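Local coordinates for hypothetical protein MJ1247 (Methanocaldococcus jannaschii, PDB 1JEO) that catalyses the isomerisation between 3-hexulose 6-phosphate and fructose 6-phosphate, at residues L132-S137 against G143-E148; K18-N23 against L151-L156; K68-F71 against T76-S79; I34-K39 against D83-L88; M63-K68 against L165-S170. One frame throughout, in Å; residues are numbered along the deposited sequence.

From the N terminus, contact 2 opens first, at residues 18-23, and closes only at 151-156, bringing the short helix 19-22 against the long helix 144-164. Within that span, contact 4 opens on helix 24-39 and closes on strand 85-89. Contact 3 is shorter and lies wholly inside contact 4, folding the loop after strand 69-71 back onto that strand. Contact 5 opens just before contact 3, at the end of helix 49-64, and shares Lys68 with it, but runs on to 165-170, so it crosses both contact 4 and contact 2. Contact 1, between 132-137 and 143-148, is a small loop enclosed by contacts 2 and 5; it joins the segment after strand 128-130 to the start of helix 144-164.

Contact 1: residues L132-S137 against G143-E148; sequences LEVKKS and GTTFEE
The ring of Phe146 meets Leu132 obliquely, with neither a clean face nor a clean edge presented: Leu132 CD1 lies 4.0 Å from Phe146 CE1, and Leu132 CB is almost as near the same atom. The two side chains cross at about a right angle. With CG anti to the backbone N (chi1 165°), Phe146 swings its ring off the helix toward the loop, while its CB is met by Val134 CG2 at 4.1 Å. That methyl also sits 3.5 Å from Thr145 OG1 as the side chains of Val134 and Thr145 slide past each other in opposite directions. Thr145 OG1 lies 3.1 Å from Lys135 O, a likely hydrogen bond, although the hydroxyl proton has a second acceptor to choose from. Gly143 is the N-cap of this helix, and Glu147, inferred to be the proton acceptor in catalysis, follows one turn in, with a salt bridge to Arg50. Phe146 touches Ser51 of helix 49-64 and lies beside Gly91, both inferred to bind substrate, consistent with a place at the rim of the active site. Helix 5-15 packs on both the loop, just beyond strand 128-130, and the start of helix 144-164, its Asn13 touching Val134 and Thr145.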
# COMPACT_ATOMS: atom_id res chain seq x y z
N LEU A 132 6.98 -3.18 -7.53
CA LEU A 132 7.89 -3.88 -6.62
C LEU A 132 8.24 -5.17 -7.36
O LEU A 132 7.62 -6.22 -7.15
CB LEU A 132 7.24 -4.14 -5.25
CG LEU A 132 6.85 -2.95 -4.37
CD1 LEU A 132 6.12 -3.43 -3.15
CD2 LEU A 132 8.06 -2.13 -3.96
N GLU A 133 9.20 -5.03 -8.28
CA GLU A 133 9.68 -6.12 -9.12
C GLU A 133 10.62 -7.06 -8.36
O GLU A 133 11.83 -6.84 -8.29
CB GLU A 133 10.34 -5.56 -10.38
CG GLU A 133 9.38 -4.73 -11.23
CD GLU A 133 10.09 -3.82 -12.21
OE1 GLU A 133 10.67 -2.80 -11.77
OE2 GLU A 133 10.07 -4.12 -13.43
N VAL A 134 10.00 -8.07 -7.77
CA VAL A 134 10.69 -9.08 -6.97
C VAL A 134 10.95 -10.39 -7.70
O VAL A 134 10.30 -10.69 -8.71
CB VAL A 134 9.91 -9.37 -5.67
CG1 VAL A 134 9.97 -8.17 -4.76
CG2 VAL A 134 8.47 -9.73 -5.98
N LYS A 135 11.87 -11.18 -7.15
CA LYS A 135 12.24 -12.47 -7.71
C LYS A 135 11.30 -13.57 -7.18
O LYS A 135 11.04 -13.65 -5.98
CB LYS A 135 13.70 -12.80 -7.34
CG LYS A 135 14.44 -13.68 -8.34
CD LYS A 135 14.82 -12.91 -9.60
CE LYS A 135 15.56 -13.80 -10.59
NZ LYS A 135 15.94 -13.06 -11.83
N LYS A 136 10.74 -14.34 -8.11
CA LYS A 136 9.84 -15.45 -7.81
C LYS A 136 10.64 -16.75 -7.83
O LYS A 136 11.75 -16.79 -8.38
CB LYS A 136 8.74 -15.55 -8.87
CG LYS A 136 7.64 -14.49 -8.79
CD LYS A 136 6.63 -14.66 -9.94
CE LYS A 136 5.81 -15.96 -9.84
NZ LYS A 136 4.79 -16.08 -10.92
N SER A 137 10.06 -17.81 -7.28
CA SER A 137 10.70 -19.12 -7.23
C SER A 137 9.66 -20.24 -7.32
O SER A 137 8.46 -19.99 -7.17
CB SER A 137 11.48 -19.26 -5.93
OG SER A 137 12.50 -20.22 -6.06
N GLY A 143 2.09 -14.64 -6.00
CA GLY A 143 2.53 -13.35 -5.52
C GLY A 143 3.18 -13.40 -4.15
O GLY A 143 3.35 -12.34 -3.54
N THR A 144 3.56 -14.59 -3.67
CA THR A 144 4.19 -14.80 -2.35
C THR A 144 5.27 -13.78 -1.98
O THR A 144 5.14 -13.11 -0.96
CB THR A 144 4.79 -16.24 -2.22
OG1 THR A 144 3.75 -17.21 -2.41
CG2 THR A 144 5.40 -16.47 -0.84
N THR A 145 6.27 -13.62 -2.84
CA THR A 145 7.36 -12.68 -2.59
C THR A 145 6.95 -11.22 -2.67
O THR A 145 7.50 -10.39 -1.94
CB THR A 145 8.59 -12.96 -3.48
OG1 THR A 145 8.20 -13.00 -4.85
CG2 THR A 145 9.23 -14.28 -3.08
N PHE A 146 5.96 -10.91 -3.52
CA PHE A 146 5.44 -9.55 -3.65
C PHE A 146 4.70 -9.15 -2.36
O PHE A 146 4.90 -8.05 -1.87
CB PHE A 146 4.50 -9.42 -4.88
CG PHE A 146 3.65 -8.16 -4.89
CD1 PHE A 146 4.23 -6.89 -5.07
CD2 PHE A 146 2.26 -8.24 -4.61
CE1 PHE A 146 3.44 -5.71 -4.96
CE2 PHE A 146 1.46 -7.07 -4.51
CZ PHE A 146 2.06 -5.80 -4.68
N GLU A 147 3.85 -10.05 -1.85
CA GLU A 147 3.09 -9.81 -0.62
C GLU A 147 4.01 -9.57 0.59
O GLU A 147 3.75 -8.68 1.40
CB GLU A 147 2.12 -10.96 -0.35
CG GLU A 147 0.97 -11.04 -1.36
CD GLU A 147 0.72 -12.45 -1.87
OE1 GLU A 147 1.25 -13.42 -1.29
OE2 GLU A 147 -0.02 -12.59 -2.86
N GLU A 148 5.12 -10.32 0.65
CA GLU A 148 6.11 -10.20 1.73
C GLU A 148 6.83 -8.85 1.66
O GLU A 148 6.94 -8.14 2.66
CB GLU A 148 7.17 -11.30 1.62
CG GLU A 148 6.67 -12.71 1.86
CD GLU A 148 7.71 -13.77 1.48
OE1 GLU A 148 8.76 -13.42 0.89
OE2 GLU A 148 7.47 -14.96 1.77

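Contact 2: residues K18-N23 against L151-L156; sequences KKFYTN and LIFLDL
Phe20 and Phe153 form the tight half of this interface. Phe153 CE1 is held 3.6 Å above the plane of the Phe20 ring and over its centre, so that all six Phe20 ring carbons lie at nearly the same distance from it, Phe20 CZ being 3.8 Å away. The rings are neither stacked nor set edge-to-face: their planes meet at 41° and their centroids are 4.7 Å apart. Phe153 gets there because its CG is anti to the backbone N (chi1 172°), which carries the ring away from helix 144-164 toward helix 19-22. Both phenylalanines are buried, and both also touch Ile130 of strand 128-130. The other half is looser and more open to solvent. Tyr21 is exposed and reaches Leu156 chiefly with its hydroxyl, Tyr21 OH lying 3.7 Å from Leu156 CB and about as far from the rest of that side chain; Leu156 CD1 approaches the edge of the tyrosine ring, close to its plane. Replacing Phe20 with an alanine would probably leave Phe153 CE1 without the ring face it rests on and open a gap beside Ile130. Here apolar side chains pack the short helix 19-22 against helix 144-164, beside the edge strand 128-130, in a SIS fold, a parallel sheet flanked by helices.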
# COMPACT_ATOMS: atom_id res chain seq x y z
N LYS A 18 15.95 -0.61 -1.05
CA LYS A 18 17.00 0.38 -0.82
C LYS A 18 16.91 1.54 -1.82
O LYS A 18 17.26 2.67 -1.49
CB LYS A 18 18.39 -0.28 -0.89
CG LYS A 18 19.54 0.56 -0.33
CD LYS A 18 20.87 -0.16 -0.40
CE LYS A 18 22.01 0.73 0.11
NZ LYS A 18 23.34 0.06 0.09
N LYS A 19 16.35 1.26 -3.00
CA LYS A 19 16.16 2.24 -4.08
C LYS A 19 15.33 3.45 -3.65
O LYS A 19 15.56 4.56 -4.12
CB LYS A 19 15.44 1.61 -5.28
CG LYS A 19 16.15 0.46 -5.98
CD LYS A 19 15.36 -0.05 -7.20
CE LYS A 19 13.95 -0.53 -6.83
NZ LYS A 19 13.23 -1.17 -7.97
N PHE A 20 14.38 3.22 -2.74
CA PHE A 20 13.50 4.27 -2.22
C PHE A 20 14.19 5.31 -1.33
O PHE A 20 13.60 6.34 -1.00
CB PHE A 20 12.30 3.64 -1.49
CG PHE A 20 11.36 2.90 -2.40
CD1 PHE A 20 11.43 1.50 -2.50
CD2 PHE A 20 10.42 3.60 -3.18
CE1 PHE A 20 10.56 0.79 -3.37
CE2 PHE A 20 9.54 2.91 -4.05
CZ PHE A 20 9.61 1.49 -4.15
N TYR A 21 15.44 5.03 -0.98
CA TYR A 21 16.25 5.91 -0.14
C TYR A 21 17.46 6.48 -0.89
O TYR A 21 17.91 7.59 -0.57
CB TYR A 21 16.76 5.14 1.09
CG TYR A 21 15.69 4.59 2.01
CD1 TYR A 21 15.24 3.26 1.88
CD2 TYR A 21 15.12 5.40 3.02
CE1 TYR A 21 14.24 2.74 2.75
CE2 TYR A 21 14.12 4.89 3.89
CZ TYR A 21 13.69 3.56 3.75
OH TYR A 21 12.74 3.05 4.60
N THR A 22 17.99 5.73 -1.86
CA THR A 22 19.18 6.13 -2.61
C THR A 22 19.00 6.71 -4.02
O THR A 22 19.73 7.63 -4.40
CB THR A 22 20.22 4.98 -2.67
OG1 THR A 22 19.65 3.84 -3.34
CG2 THR A 22 20.66 4.57 -1.26
N ASN A 23 18.04 6.16 -4.77
CA ASN A 23 17.75 6.60 -6.13
C ASN A 23 16.64 7.64 -6.16
O ASN A 23 15.56 7.42 -5.60
CB ASN A 23 17.38 5.40 -7.01
CG ASN A 23 18.56 4.45 -7.25
OD1 ASN A 23 18.88 4.13 -8.39
ND2 ASN A 23 19.19 4.00 -6.18
N LEU A 151 4.43 -5.80 2.31
CA LEU A 151 4.17 -5.60 3.75
C LEU A 151 5.32 -4.81 4.36
O LEU A 151 5.09 -3.82 5.07
CB LEU A 151 4.01 -6.93 4.50
CG LEU A 151 3.78 -6.87 6.03
CD1 LEU A 151 2.47 -6.16 6.36
CD2 LEU A 151 3.78 -8.28 6.62
N ILE A 152 6.55 -5.21 4.03
CA ILE A 152 7.75 -4.55 4.54
C ILE A 152 7.84 -3.11 4.02
O ILE A 152 8.07 -2.20 4.82
CB ILE A 152 9.03 -5.41 4.25
CG1 ILE A 152 8.94 -6.68 5.10
CG2 ILE A 152 10.31 -4.63 4.60
CD1 ILE A 152 9.92 -7.78 4.75
N PHE A 153 7.52 -2.90 2.74
CA PHE A 153 7.52 -1.56 2.12
C PHE A 153 6.51 -0.65 2.83
O PHE A 153 6.83 0.49 3.18
CB PHE A 153 7.18 -1.65 0.62
CG PHE A 153 6.96 -0.31 -0.06
CD1 PHE A 153 8.04 0.60 -0.23
CD2 PHE A 153 5.68 0.08 -0.49
CE1 PHE A 153 7.83 1.87 -0.81
CE2 PHE A 153 5.45 1.35 -1.08
CZ PHE A 153 6.53 2.25 -1.24
N LEU A 154 5.29 -1.17 3.03
CA LEU A 154 4.22 -0.42 3.69
C LEU A 154 4.51 -0.07 5.14
O LEU A 154 4.08 0.97 5.62
CB LEU A 154 2.88 -1.13 3.52
CG LEU A 154 2.37 -1.10 2.07
CD1 LEU A 154 1.18 -2.03 1.94
CD2 LEU A 154 2.03 0.31 1.60
N ASP A 155 5.30 -0.91 5.82
CA ASP A 155 5.69 -0.65 7.20
C ASP A 155 6.81 0.40 7.21
O ASP A 155 6.91 1.17 8.16
CB ASP A 155 6.15 -1.93 7.91
CG ASP A 155 4.99 -2.86 8.28
OD1 ASP A 155 3.85 -2.38 8.50
OD2 ASP A 155 5.22 -4.08 8.37
N LEU A 156 7.59 0.45 6.13
CA LEU A 156 8.66 1.44 5.98
C LEU A 156 8.06 2.82 5.66
O LEU A 156 8.63 3.84 6.03
CB LEU A 156 9.68 1.05 4.90
CG LEU A 156 10.58 -0.18 5.09
CD1 LEU A 156 11.46 -0.36 3.87
CD2 LEU A 156 11.43 -0.05 6.34

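Contact 3: residues K68-F71 against T76-S79; sequences KSYF and TTPS
Tyr70 and Thr77 bring their backbones closest, CA to CA at 5.8 Å, where the irregular segment 76-79 turns back alongside strand 69-71. Pro78 lies over a face of the Tyr70 ring in a CH-pi contact almost along the ring normal: Pro78 CD stands 3.6 Å from the ring centroid and only 5° off that normal. The single direct hydrogen bond is short, with Thr77 OG1 donating to Phe71 O at 2.6 Å from above the carbonyl plane. The same rotation of Thr77 (chi1 -64°) sets its CG2 anti to the backbone N and 3.9 Å from Tyr70 CB. In the parallel sheet of this SIS domain, strand 69-71 is outermost within the chain; Tyr70 pairs through its backbone with Ile43 and Ile45, and Thr77 also touches Phe44 of that neighbouring strand. A water accepts a hydrogen bond from Phe71 N (2.8 Å) and donates to Thr77 OG1. A second water donates to Thr76 O and makes a weak bond with Tyr70 OH. Substituting a serine for Tyr70 would probably strip Pro78 of the aromatic face beneath it and free this part of the loop to shift. Lys42 touches both Tyr70 and Pro78.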
# COMPACT_ATOMS: atom_id res chain seq x y z
N LYS A 68 -7.85 9.10 8.78
CA LYS A 68 -9.18 8.51 8.58
C LYS A 68 -8.97 7.45 7.49
O LYS A 68 -9.02 7.73 6.29
CB LYS A 68 -10.21 9.58 8.17
CG LYS A 68 -10.51 10.59 9.29
CD LYS A 68 -11.85 11.30 9.10
CE LYS A 68 -11.78 12.42 8.07
NZ LYS A 68 -13.11 13.07 7.86
N SER A 69 -8.59 6.26 7.96
CA SER A 69 -8.27 5.12 7.11
C SER A 69 -9.40 4.11 7.03
O SER A 69 -10.09 3.86 8.03
CB SER A 69 -7.01 4.44 7.64
OG SER A 69 -6.54 3.45 6.75
N TYR A 70 -9.61 3.54 5.84
CA TYR A 70 -10.66 2.54 5.62
C TYR A 70 -10.23 1.46 4.66
O TYR A 70 -9.36 1.68 3.81
CB TYR A 70 -11.94 3.20 5.05
CG TYR A 70 -12.59 4.23 5.95
CD1 TYR A 70 -12.46 5.61 5.68
CD2 TYR A 70 -13.29 3.83 7.12
CE1 TYR A 70 -13.00 6.58 6.56
CE2 TYR A 70 -13.84 4.80 8.00
CZ TYR A 70 -13.69 6.17 7.71
OH TYR A 70 -14.22 7.11 8.57
N PHE A 71 -10.79 0.27 4.84
CA PHE A 71 -10.53 -0.83 3.92
C PHE A 71 -11.87 -1.06 3.20
O PHE A 71 -12.90 -1.24 3.86
CB PHE A 71 -10.07 -2.11 4.63
CG PHE A 71 -9.51 -3.15 3.68
CD1 PHE A 71 -8.18 -3.06 3.24
CD2 PHE A 71 -10.33 -4.18 3.18
CE1 PHE A 71 -7.67 -3.98 2.29
CE2 PHE A 71 -9.83 -5.11 2.23
CZ PHE A 71 -8.50 -5.01 1.78
N THR A 76 -18.13 -0.50 8.23
CA THR A 76 -18.30 0.93 8.34
C THR A 76 -17.53 1.81 7.35
O THR A 76 -17.32 2.99 7.61
CB THR A 76 -18.07 1.38 9.79
OG1 THR A 76 -16.77 0.96 10.23
CG2 THR A 76 -19.14 0.77 10.70
N THR A 77 -17.17 1.23 6.21
CA THR A 77 -16.45 1.96 5.16
C THR A 77 -17.46 2.82 4.38
O THR A 77 -18.42 2.29 3.80
CB THR A 77 -15.65 0.99 4.25
OG1 THR A 77 -14.64 0.35 5.04
CG2 THR A 77 -14.98 1.71 3.10
N PRO A 78 -17.28 4.16 4.39
CA PRO A 78 -18.15 5.11 3.70
C PRO A 78 -17.86 5.34 2.22
O PRO A 78 -17.01 4.68 1.63
CB PRO A 78 -17.93 6.39 4.49
CG PRO A 78 -16.51 6.35 4.79
CD PRO A 78 -16.28 4.90 5.18
N SER A 79 -18.56 6.33 1.67
CA SER A 79 -18.43 6.74 0.28
C SER A 79 -17.10 7.42 -0.01
O SER A 79 -16.55 8.12 0.85
CB SER A 79 -19.56 7.70 -0.09
OG SER A 79 -19.61 8.78 0.83
O HOH W 1 -17.09 5.38 9.02
O HOH W 2 -12.35 -0.19 7.18

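Contact 4: residues I34-K39 against D83-L88; sequences IDRIIK and DDLLIL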
# COMPACT_ATOMS: atom_id res chain seq x y z
N ILE A 34 3.52 9.57 0.42
CA ILE A 34 3.42 10.19 1.74
C ILE A 34 2.69 11.55 1.68
O ILE A 34 1.85 11.83 2.54
CB ILE A 34 4.83 10.32 2.40
CG1 ILE A 34 5.39 8.92 2.69
CG2 ILE A 34 4.80 11.15 3.69
CD1 ILE A 34 6.85 8.90 3.03
N ASP A 35 2.98 12.33 0.65
CA ASP A 35 2.37 13.65 0.45
C ASP A 35 0.85 13.53 0.23
O ASP A 35 0.07 14.27 0.83
CB ASP A 35 3.03 14.37 -0.74
CG ASP A 35 2.73 15.86 -0.77
OD1 ASP A 35 2.83 16.53 0.28
OD2 ASP A 35 2.39 16.37 -1.86
N ARG A 36 0.46 12.53 -0.57
CA ARG A 36 -0.95 12.25 -0.88
C ARG A 36 -1.72 11.74 0.34
O ARG A 36 -2.90 12.04 0.49
CB ARG A 36 -1.06 11.25 -2.03
CG ARG A 36 -0.65 11.81 -3.37
CD ARG A 36 -0.57 10.71 -4.40
NE ARG A 36 0.11 11.14 -5.62
CZ ARG A 36 -0.50 11.44 -6.76
NH1 ARG A 36 -1.82 11.37 -6.87
NH2 ARG A 36 0.22 11.83 -7.80
N ILE A 37 -1.03 10.99 1.21
CA ILE A 37 -1.61 10.44 2.45
C ILE A 37 -1.90 11.56 3.46
O ILE A 37 -2.98 11.58 4.07
CB ILE A 37 -0.67 9.32 3.06
CG1 ILE A 37 -0.83 8.01 2.27
CG2 ILE A 37 -0.97 9.07 4.56
CD1 ILE A 37 0.16 6.91 2.66
N ILE A 38 -0.98 12.52 3.56
CA ILE A 38 -1.12 13.67 4.47
C ILE A 38 -2.16 14.69 3.99
O ILE A 38 -2.90 15.28 4.80
CB ILE A 38 0.29 14.34 4.73
CG1 ILE A 38 1.18 13.36 5.50
CG2 ILE A 38 0.17 15.65 5.52
CD1 ILE A 38 2.65 13.74 5.56
N LYS A 39 -2.27 14.84 2.67
CA LYS A 39 -3.21 15.79 2.06
C LYS A 39 -4.64 15.27 1.87
O LYS A 39 -5.56 16.06 1.69
CB LYS A 39 -2.67 16.31 0.73
CG LYS A 39 -1.52 17.30 0.87
CD LYS A 39 -1.01 17.74 -0.48
CE LYS A 39 0.06 18.81 -0.35
NZ LYS A 39 0.62 19.18 -1.68
N ASP A 83 -11.95 14.53 -2.43
CA ASP A 83 -10.70 14.84 -1.73
C ASP A 83 -10.05 13.62 -1.08
O ASP A 83 -9.11 13.76 -0.29
CB ASP A 83 -10.95 15.94 -0.68
CG ASP A 83 -11.35 17.27 -1.30
OD1 ASP A 83 -12.37 17.84 -0.86
OD2 ASP A 83 -10.64 17.75 -2.21
N ASP A 84 -10.52 12.43 -1.46
CA ASP A 84 -10.00 11.18 -0.91
C ASP A 84 -8.90 10.51 -1.74
O ASP A 84 -8.63 10.91 -2.88
CB ASP A 84 -11.15 10.18 -0.66
CG ASP A 84 -12.16 10.68 0.36
OD1 ASP A 84 -11.84 11.59 1.16
OD2 ASP A 84 -13.29 10.15 0.38
N LEU A 85 -8.29 9.48 -1.16
CA LEU A 85 -7.22 8.73 -1.79
C LEU A 85 -7.50 7.22 -1.77
O LEU A 85 -7.97 6.70 -0.77
CB LEU A 85 -5.89 9.01 -1.06
CG LEU A 85 -4.64 8.20 -1.40
CD1 LEU A 85 -4.15 8.51 -2.80
CD2 LEU A 85 -3.57 8.48 -0.39
N LEU A 86 -7.24 6.56 -2.89
CA LEU A 86 -7.41 5.11 -3.00
C LEU A 86 -6.06 4.47 -3.31
O LEU A 86 -5.35 4.89 -4.23
CB LEU A 86 -8.43 4.74 -4.10
CG LEU A 86 -8.64 3.25 -4.38
CD1 LEU A 86 -9.33 2.53 -3.23
CD2 LEU A 86 -9.44 3.07 -5.66
N ILE A 87 -5.70 3.47 -2.51
CA ILE A 87 -4.45 2.73 -2.69
C ILE A 87 -4.84 1.28 -3.02
O ILE A 87 -5.57 0.63 -2.26
CB ILE A 87 -3.53 2.81 -1.43
CG1 ILE A 87 -3.09 4.26 -1.19
CG2 ILE A 87 -2.29 1.91 -1.59
CD1 ILE A 87 -2.42 4.54 0.15
N LEU A 88 -4.38 0.81 -4.17
CA LEU A 88 -4.66 -0.55 -4.64
C LEU A 88 -3.41 -1.40 -4.60
O LEU A 88 -2.33 -0.95 -4.99
CB LEU A 88 -5.25 -0.52 -6.06
CG LEU A 88 -6.60 0.20 -6.20
CD1 LEU A 88 -6.96 0.38 -7.65
CD2 LEU A 88 -7.71 -0.55 -5.47
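Leu85 reaches out of its strand and lays one methyl, CD2, against the backbone of helix 24-39. Its CG is anti to the backbone N (chi1 172°), which brings Leu85 CD2 to 3.7 Å from Arg36 O and 4.1 Å from Arg36 CB. The same methyl meets Ile37 CG1 at 3.8 Å, the two side chains crossing obliquely, so it is wedged between successive helix residues. Further along the strand, on the same face, Ile87 meets Ile37 end to end, Ile37 CD1 and Ile87 CD1 being 4.3 Å apart. The axes of segments 34-39 and 85-88 approach to 9.4 Å with their directions at 138°, well off antiparallel. Alternation along the strand does the rest: Leu86 and Leu88 turn to the other face, against helix 96-106, while Leu85 and Ile87 face helix 24-39. Arg36 lends only the base of its side chain to this packing. Its extended chain carries the guanidinium group off to a salt bridge with Asp127, and its NE binds Ser32 OG. Lys39 and Asp35 pair weakly along the helix. The side-chain contacts across the interface are apolar, with one methyl also against the Arg36 carbonyl; no directional bond joins the two segments, which implies that shape and burial hold helix to sheet here, while the guanidinium charge of Arg36 is met by Asp127.

Contact 5: residues M63-K68 against L165-S170; sequences MHLGFK and LNLDES
Close to where Leu65 meets Leu167, Gly66 N bonds back to Met63 O at 3.0 Å and closes the end of helix 49-64. Gly66 has a positive phi (105°) and completes a Schellman motif; any side chain at this position would be jammed against the carbonyl O of Leu65. Leu65, just before the turn, and Phe67, just after it, both meet the segment following helix 144-164. Leu65 CD2 lies 4.0 Å from Leu167 CD1, which also stands 4.1 Å from Leu65 O, so a single methyl covers both side chain and backbone. In the SIS fold this is where the helix preceding strand 69-71 leads into the sheet, and the contact ties that crossover to the connection between helices 144-164 and 169-175. Leu65 is buried in the company of Ile158, Ile161 and Met162 of the former helix and Ile172 of the latter. At the more exposed end Phe67 and Leu165 come from opposite directions: Leu165 CD1 approaches the ring obliquely and is 4.1 Å from Phe67 CZ. Phe67 also rests on Ile161, and its CE2 touches Ile37 O and Ile38 CA of helix 24-39.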
# COMPACT_ATOMS: atom_id res chain seq x y z
N MET A 63 -4.55 4.15 10.63
CA MET A 63 -5.58 4.51 11.60
C MET A 63 -4.89 4.79 12.95
O MET A 63 -5.23 5.76 13.62
CB MET A 63 -6.60 3.37 11.70
CG MET A 63 -7.76 3.57 12.68
SD MET A 63 -7.37 3.10 14.38
CE MET A 63 -7.75 4.60 15.10
N HIS A 64 -3.91 3.95 13.29
CA HIS A 64 -3.14 4.08 14.54
C HIS A 64 -2.42 5.42 14.65
O HIS A 64 -2.25 5.95 15.75
CB HIS A 64 -2.10 2.95 14.66
CG HIS A 64 -2.68 1.60 14.94
ND1 HIS A 64 -3.93 1.42 15.49
CD2 HIS A 64 -2.17 0.36 14.76
CE1 HIS A 64 -4.16 0.13 15.65
NE2 HIS A 64 -3.10 -0.54 15.21
N LEU A 65 -2.05 5.98 13.50
CA LEU A 65 -1.36 7.27 13.43
C LEU A 65 -2.29 8.48 13.40
O LEU A 65 -1.82 9.62 13.40
CB LEU A 65 -0.41 7.30 12.22
CG LEU A 65 0.73 6.28 12.14
CD1 LEU A 65 1.62 6.65 10.97
CD2 LEU A 65 1.55 6.23 13.42
N GLY A 66 -3.60 8.24 13.36
CA GLY A 66 -4.57 9.32 13.37
C GLY A 66 -5.28 9.69 12.08
O GLY A 66 -6.10 10.60 12.08
N PHE A 67 -4.96 8.99 10.99
CA PHE A 67 -5.60 9.25 9.70
C PHE A 67 -6.96 8.57 9.63
O PHE A 67 -7.22 7.62 10.37
CB PHE A 67 -4.72 8.71 8.56
CG PHE A 67 -3.39 9.39 8.44
CD1 PHE A 67 -2.24 8.79 8.97
CD2 PHE A 67 -3.28 10.63 7.79
CE1 PHE A 67 -0.97 9.42 8.87
CE2 PHE A 67 -2.02 11.28 7.67
CZ PHE A 67 -0.87 10.68 8.21
N LYS A 68 -7.85 9.10 8.78
CA LYS A 68 -9.18 8.51 8.58
C LYS A 68 -8.97 7.45 7.49
O LYS A 68 -9.02 7.73 6.29
CB LYS A 68 -10.21 9.58 8.17
CG LYS A 68 -10.51 10.59 9.29
CD LYS A 68 -11.85 11.30 9.10
CE LYS A 68 -11.78 12.42 8.07
NZ LYS A 68 -13.11 13.07 7.86
N LEU A 165 6.39 13.55 10.83
CA LEU A 165 5.37 14.20 11.65
C LEU A 165 5.68 14.16 13.16
O LEU A 165 4.85 14.61 13.97
CB LEU A 165 3.98 13.62 11.36
CG LEU A 165 3.41 13.68 9.93
CD1 LEU A 165 2.03 13.04 9.91
CD2 LEU A 165 3.36 15.12 9.42
N ASN A 166 6.87 13.66 13.51
CA ASN A 166 7.36 13.53 14.90
C ASN A 166 6.43 12.74 15.84
O ASN A 166 6.16 13.16 16.98
CB ASN A 166 7.73 14.90 15.49
CG ASN A 166 9.00 15.47 14.90
OD1 ASN A 166 10.10 15.14 15.34
ND2 ASN A 166 8.86 16.33 13.90
N LEU A 167 5.93 11.61 15.35
CA LEU A 167 5.03 10.74 16.11
C LEU A 167 5.79 9.65 16.84
O LEU A 167 6.81 9.16 16.35
CB LEU A 167 3.97 10.12 15.19
CG LEU A 167 3.11 11.04 14.32
CD1 LEU A 167 2.24 10.20 13.40
CD2 LEU A 167 2.25 11.99 15.15
N ASP A 168 5.30 9.30 18.03
CA ASP A 168 5.90 8.27 18.87
C ASP A 168 4.99 7.04 18.92
O ASP A 168 3.92 7.02 18.31
CB ASP A 168 6.11 8.80 20.31
CG ASP A 168 7.04 10.00 20.37
OD1 ASP A 168 6.54 11.13 20.55
OD2 ASP A 168 8.27 9.81 20.23
N GLU A 169 5.43 6.03 19.68
CA GLU A 169 4.70 4.78 19.88
C GLU A 169 3.42 5.03 20.70
O GLU A 169 2.45 4.28 20.59
CB GLU A 169 5.61 3.77 20.60
CG GLU A 169 5.05 2.35 20.76
CD GLU A 169 6.06 1.38 21.34
OE1 GLU A 169 6.49 0.46 20.61
OE2 GLU A 169 6.42 1.53 22.53
N SER A 170 3.42 6.12 21.47
CA SER A 170 2.29 6.53 22.32
C SER A 170 1.03 6.88 21.53
O SER A 170 -0.08 6.73 22.04
CB SER A 170 2.69 7.69 23.23
OG SER A 170 3.01 8.86 22.48